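Side-chain contacts in uncharacterized protein (Pseudomonas aeruginosa PAO1, PDB 4R1D), which probably acts as a lipase of the alpha/beta hydrolase fold, binds calcium, and is held in complex with the inhibitor Tli4 as part of H2-type VI secretion self-protection: residues V71-N76 / E112-G117; Q116-V121 / V139-Y144. All coordinates share one frame; numbering follows the deposited sequence.

Contact 1. Residues V71-N76 / E112-G117; sequences VWRPPN and EVDDQG
R73 and D114 form a salt bridge between the loops that leave two strands of a small antiparallel sheet. Strands 70-72 and 111-113 are its outer strands, on either side of 62-64. R73 follows the first directly and D114 the second.

The CB of R73 points toward residues 112-117. CG and CD continue the reach; the side chain also touches N61, and T93 of helix 84-95. The chain then bends at chi3 (-87°), which swings the guanidinium so that its edge meets D114. R73 NE donates to water 1 at 2.9 Å. Water 1 lies 2.7 Å from D114 OD2 and also near W72 O. Its two protons cannot serve every acceptor around it at once. R73 NH2 donates directly to D114 OD2, 2.7 Å away, with an N-H...O angle of 159°. OD2 lies in the guanidinium plane, but is met from above the carboxylate plane. The two planes are 53° apart, so this is not a flat two-bond pairing. R73 NH1 donates to water 2 at 2.8 Å. Water 2 passes the link on to Q116 O, 3.0 Å from it. Over one face of the guanidinium sits G117 CA, 3.8 Å above the plane.

D114 OD1 accepts from the backbone N of Q116 at 2.9 Å, which makes an Asx turn. The turn ties the carboxylate to the backbone two residues on, which limits its rotation. R73 also packs on L264 of the partner chain.

R73 thus reaches D114 OD2 directly, and water 1 lies between R73 NE and the same oxygen. All three guanidinium nitrogens have a partner in this network. The buried carboxylate is paired with a positive charge, which would be expected to favour its ionised form.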
loop_
_atom_site.group_PDB
_atom_site.type_symbol
_atom_site.label_atom_id
_atom_site.label_comp_id
_atom_site.label_asym_id
_atom_site.label_seq_id
_atom_site.Cartn_x
_atom_site.Cartn_y
_atom_site.Cartn_z
ATOM N N VAL A 71 -2.092 -6.458 -7.903
ATOM C CA VAL A 71 -2.832 -6.607 -6.652
ATOM C C VAL A 71 -3.377 -5.278 -6.133
ATOM O O VAL A 71 -4.144 -5.256 -5.177
ATOM C CB VAL A 71 -1.962 -7.241 -5.542
ATOM C CG1 VAL A 71 -1.565 -8.673 -5.923
ATOM C CG2 VAL A 71 -0.737 -6.397 -5.302
ATOM N N TRP A 72 -2.965 -4.170 -6.739
ATOM C CA TRP A 72 -3.445 -2.850 -6.294
ATOM C C TRP A 72 -3.372 -1.871 -7.453
ATOM O O TRP A 72 -2.294 -1.611 -7.970
ATOM C CB TRP A 72 -2.612 -2.297 -5.140
ATOM C CG TRP A 72 -3.244 -1.072 -4.543
ATOM C CD1 TRP A 72 -2.816 0.227 -4.646
ATOM C CD2 TRP A 72 -4.451 -1.038 -3.776
ATOM N NE1 TRP A 72 -3.691 1.069 -3.972
ATOM C CE2 TRP A 72 -4.702 0.310 -3.434
ATOM C CE3 TRP A 72 -5.345 -2.021 -3.342
ATOM C CZ2 TRP A 72 -5.803 0.691 -2.668
ATOM C CZ3 TRP A 72 -6.437 -1.640 -2.576
ATOM C CH2 TRP A 72 -6.660 -0.302 -2.250
ATOM N N ARG A 73 -4.530 -1.365 -7.861
ATOM C CA ARG A 73 -4.615 -0.397 -8.943
ATOM C C ARG A 73 -5.869 0.459 -8.783
ATOM O O ARG A 73 -6.909 0.227 -9.419
ATOM C CB ARG A 73 -4.555 -1.074 -10.303
ATOM C CG ARG A 73 -3.985 -0.155 -11.373
ATOM C CD ARG A 73 -3.771 -0.884 -12.679
ATOM N NE ARG A 73 -2.478 -1.559 -12.780
ATOM C CZ ARG A 73 -1.963 -1.929 -13.947
ATOM N NH1 ARG A 73 -2.637 -1.655 -15.056
ATOM N NH2 ARG A 73 -0.788 -2.539 -14.016
ATOM N N PRO A 74 -5.756 1.458 -7.908
ATOM C CA PRO A 74 -6.792 2.399 -7.481
ATOM C C PRO A 74 -7.275 3.254 -8.641
ATOM O O PRO A 74 -6.539 3.453 -9.605
ATOM C CB PRO A 74 -6.063 3.261 -6.449
ATOM C CG PRO A 74 -4.611 3.174 -6.842
ATOM C CD PRO A 74 -4.451 1.750 -7.295
ATOM N N PRO A 75 -8.511 3.760 -8.557
ATOM C CA PRO A 75 -9.449 3.634 -7.433
ATOM C C PRO A 75 -10.164 2.294 -7.431
ATOM O O PRO A 75 -10.380 1.707 -8.495
ATOM C CB PRO A 75 -10.469 4.736 -7.726
ATOM C CG PRO A 75 -10.508 4.787 -9.215
ATOM C CD PRO A 75 -9.077 4.566 -9.653
ATOM N N ASN A 76 -10.543 1.828 -6.241
ATOM C CA ASN A 76 -11.238 0.549 -6.104
ATOM C C ASN A 76 -12.575 0.690 -5.382
ATOM O O ASN A 76 -13.183 -0.313 -4.999
ATOM C CB ASN A 76 -10.356 -0.460 -5.352
ATOM C CG ASN A 76 -10.137 -0.073 -3.897
ATOM O OD1 ASN A 76 -10.092 1.110 -3.561
ATOM N ND2 ASN A 76 -10.003 -1.065 -3.029
ATOM N N GLU A 112 5.462 -5.161 -4.833
ATOM C CA GLU A 112 6.404 -4.150 -5.330
ATOM C C GLU A 112 5.690 -3.145 -6.227
ATOM O O GLU A 112 4.612 -3.417 -6.757
ATOM C CB GLU A 112 7.557 -4.801 -6.106
ATOM C CG GLU A 112 7.099 -5.528 -7.356
ATOM C CD GLU A 112 8.235 -6.192 -8.137
ATOM O OE1 GLU A 112 9.360 -6.295 -7.611
ATOM O OE2 GLU A 112 7.979 -6.616 -9.282
ATOM N N VAL A 113 6.272 -1.963 -6.369
ATOM C CA VAL A 113 5.725 -0.962 -7.276
ATOM C C VAL A 113 5.499 -1.522 -8.678
ATOM O O VAL A 113 6.349 -2.238 -9.212
ATOM C CB VAL A 113 6.654 0.246 -7.379
ATOM C CG1 VAL A 113 6.152 1.217 -8.448
ATOM C CG2 VAL A 113 6.768 0.918 -6.015
ATOM N N ASP A 114 4.346 -1.193 -9.255
ATOM C CA ASP A 114 3.982 -1.580 -10.619
ATOM C C ASP A 114 3.892 -0.309 -11.451
ATOM O O ASP A 114 3.005 0.513 -11.229
ATOM C CB ASP A 114 2.629 -2.309 -10.626
ATOM C CG ASP A 114 2.170 -2.711 -12.030
ATOM O OD1 ASP A 114 2.924 -2.497 -13.007
ATOM O OD2 ASP A 114 1.051 -3.264 -12.156
ATOM N N ASP A 115 4.809 -0.152 -12.404
ATOM C CA ASP A 115 4.857 1.058 -13.219
ATOM C C ASP A 115 4.070 0.958 -14.521
ATOM O O ASP A 115 4.183 1.829 -15.390
ATOM C CB ASP A 115 6.309 1.476 -13.497
ATOM C CG ASP A 115 7.040 0.512 -14.412
ATOM O OD1 ASP A 115 6.479 -0.562 -14.742
ATOM O OD2 ASP A 115 8.187 0.841 -14.804
ATOM N N GLN A 116 3.260 -0.094 -14.652
ATOM C CA GLN A 116 2.549 -0.352 -15.898
ATOM C C GLN A 116 1.085 0.084 -15.880
ATOM O O GLN A 116 0.272 -0.399 -16.671
ATOM C CB GLN A 116 2.678 -1.837 -16.265
ATOM C CG GLN A 116 4.127 -2.258 -16.443
ATOM C CD GLN A 116 4.756 -1.630 -17.678
ATOM O OE1 GLN A 116 5.840 -1.047 -17.619
ATOM N NE2 GLN A 116 4.070 -1.745 -18.804
ATOM N N GLY A 117 0.753 1.028 -15.000
ATOM C CA GLY A 117 -0.582 1.595 -14.986
ATOM C C GLY A 117 -0.838 2.521 -16.161
ATOM O O GLY A 117 0.080 2.864 -16.920
HETATM O O HOH W 1 -1.062 -2.663 -10.538
HETATM O O HOH W 2 -1.308 -2.857 -17.185
#

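Contact 2. Residues Q116-V121 / V139-Y144; sequences QGTIDV and VMRSAY
R141 donates from NE to T118 OG1 at 2.8 Å, joining the loop after strand 111-113 to the first turn of a helix. This is helix 141-155 of the alpha/beta hydrolase domain, with M140 at its N-cap position. Further along, the helix carries the calcium ligand E152. The NE bond is bent, with an N-H...O angle of 142°, and OG1 is tilted out of the guanidinium plane. R141 NH2 adds a weak bond to the same T118 OG1 at 3.2 Å. T118 sets its hydroxyl between the backbone N and the carbonyl carbon (chi1 56°), which turns OG1 to the arginine. The two side chains cross at about a right angle.

Next to this pair, water 3 bridges the backbones. It donates to T118 O and to V139 O, each 2.8 Å away. NH2 of R141 also has a long, weak ion pair with E265 of the partner chain, which packs on T118 as well.

Outward from there the contact becomes packing. D120 is held elsewhere, by N145 at its backbone N and by G122 at OD1. D120 CB lies against R141, 3.4 Å from R141 CD.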
loop_
_atom_site.group_PDB
_atom_site.type_symbol
_atom_site.label_atom_id
_atom_site.label_comp_id
_atom_site.label_asym_id
_atom_site.label_seq_id
_atom_site.Cartn_x
_atom_site.Cartn_y
_atom_site.Cartn_z
ATOM N N GLN A 116 3.260 -0.094 -14.652
ATOM C CA GLN A 116 2.549 -0.352 -15.898
ATOM C C GLN A 116 1.085 0.084 -15.880
ATOM O O GLN A 116 0.272 -0.399 -16.671
ATOM C CB GLN A 116 2.678 -1.837 -16.265
ATOM C CG GLN A 116 4.127 -2.258 -16.443
ATOM C CD GLN A 116 4.756 -1.630 -17.678
ATOM O OE1 GLN A 116 5.840 -1.047 -17.619
ATOM N NE2 GLN A 116 4.070 -1.745 -18.804
ATOM N N GLY A 117 0.753 1.028 -15.000
ATOM C CA GLY A 117 -0.582 1.595 -14.986
ATOM C C GLY A 117 -0.838 2.521 -16.161
ATOM O O GLY A 117 0.080 2.864 -16.920
ATOM N N THR A 118 -2.091 2.936 -16.307
ATOM C CA THR A 118 -2.486 3.830 -17.386
ATOM C C THR A 118 -1.925 5.224 -17.119
ATOM O O THR A 118 -1.734 5.605 -15.971
ATOM C CB THR A 118 -4.009 3.927 -17.487
ATOM O OG1 THR A 118 -4.538 4.341 -16.221
ATOM C CG2 THR A 118 -4.607 2.574 -17.888
ATOM N N ILE A 119 -1.670 5.969 -18.191
ATOM C CA ILE A 119 -1.069 7.296 -18.102
ATOM C C ILE A 119 -1.858 8.281 -18.942
ATOM O O ILE A 119 -2.230 7.981 -20.077
ATOM C CB ILE A 119 0.381 7.290 -18.627
ATOM C CG1 ILE A 119 1.260 6.384 -17.761
ATOM C CG2 ILE A 119 0.951 8.718 -18.673
ATOM C CD1 ILE A 119 2.706 6.257 -18.249
ATOM N N ASP A 120 -2.096 9.466 -18.387
ATOM C CA ASP A 120 -2.721 10.542 -19.133
ATOM C C ASP A 120 -1.686 11.636 -19.300
ATOM O O ASP A 120 -1.433 12.389 -18.368
ATOM C CB ASP A 120 -3.934 11.078 -18.375
ATOM C CG ASP A 120 -4.576 12.264 -19.061
ATOM O OD1 ASP A 120 -4.253 12.517 -20.245
ATOM O OD2 ASP A 120 -5.409 12.936 -18.414
ATOM N N VAL A 121 -1.066 11.710 -20.472
ATOM C CA VAL A 121 -0.015 12.695 -20.686
ATOM C C VAL A 121 -0.576 14.116 -20.738
ATOM O O VAL A 121 0.166 15.084 -20.603
ATOM C CB VAL A 121 0.812 12.394 -21.947
ATOM C CG1 VAL A 121 1.472 11.020 -21.831
ATOM C CG2 VAL A 121 -0.066 12.477 -23.185
ATOM N N VAL A 139 1.269 5.475 -10.453
ATOM C CA VAL A 139 0.361 6.088 -9.480
ATOM C C VAL A 139 -1.049 6.340 -10.017
ATOM O O VAL A 139 -1.269 6.361 -11.229
ATOM C CB VAL A 139 0.933 7.419 -8.938
ATOM C CG1 VAL A 139 2.239 7.172 -8.213
ATOM C CG2 VAL A 139 1.112 8.423 -10.072
ATOM N N MET A 140 -1.994 6.543 -9.100
ATOM C CA MET A 140 -3.391 6.771 -9.458
ATOM C C MET A 140 -3.499 7.891 -10.497
ATOM O O MET A 140 -3.040 9.019 -10.277
ATOM C CB MET A 140 -4.198 7.109 -8.205
ATOM C CG MET A 140 -5.695 7.149 -8.411
ATOM S SD MET A 140 -6.530 7.420 -6.836
ATOM C CE MET A 140 -8.235 7.311 -7.365
ATOM N N ARG A 141 -4.100 7.576 -11.635
ATOM C CA ARG A 141 -4.042 8.500 -12.765
ATOM C C ARG A 141 -4.758 9.831 -12.530
ATOM O O ARG A 141 -4.157 10.894 -12.665
ATOM C CB ARG A 141 -4.561 7.846 -14.045
ATOM C CG ARG A 141 -4.623 8.850 -15.170
ATOM C CD ARG A 141 -4.413 8.221 -16.513
ATOM N NE ARG A 141 -5.245 7.051 -16.716
ATOM C CZ ARG A 141 -6.572 7.040 -16.650
ATOM N NH1 ARG A 141 -7.238 8.145 -16.359
ATOM N NH2 ARG A 141 -7.228 5.910 -16.873
ATOM N N SER A 142 -6.038 9.773 -12.195
ATOM C CA SER A 142 -6.822 11.000 -12.013
ATOM C C SER A 142 -6.259 11.895 -10.910
ATOM O O SER A 142 -6.268 13.124 -11.017
ATOM C CB SER A 142 -8.286 10.659 -11.708
ATOM O OG SER A 142 -8.392 10.002 -10.454
ATOM N N ALA A 143 -5.779 11.282 -9.836
ATOM C CA ALA A 143 -5.298 12.047 -8.688
ATOM C C ALA A 143 -3.978 12.759 -8.944
ATOM O O ALA A 143 -3.755 13.863 -8.422
ATOM C CB ALA A 143 -5.179 11.158 -7.461
ATOM N N TYR A 144 -3.115 12.135 -9.749
ATOM C CA TYR A 144 -1.728 12.596 -9.882
ATOM C C TYR A 144 -1.227 12.967 -11.277
ATOM O O TYR A 144 -0.366 13.831 -11.399
ATOM C CB TYR A 144 -0.798 11.550 -9.305
ATOM C CG TYR A 144 -1.051 11.288 -7.840
ATOM C CD1 TYR A 144 -1.166 12.338 -6.929
ATOM C CD2 TYR A 144 -1.196 9.998 -7.374
ATOM C CE1 TYR A 144 -1.395 12.086 -5.574
ATOM C CE2 TYR A 144 -1.413 9.736 -6.038
ATOM C CZ TYR A 144 -1.513 10.781 -5.140
ATOM O OH TYR A 144 -1.728 10.485 -3.802
HETATM O O HOH W 3 -1.530 4.566 -13.347
#

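In the fold
The two contacts share one piece of chain, Q116 and G117. Their centres are about 10 Å apart. Contact 1 is partly buried at the end of the small antiparallel sheet, and contact 2 lies at the surface beside helix 141-155. Each rests on an arginine, but the chemistry differs. In the more buried one the charge meets a carboxylate, with two waters bonded to the guanidinium nitrogens. At the surface the arginine meets a neutral hydroxyl, and water joins only backbone carbonyls. Both arginines lie within reach of the partner chain.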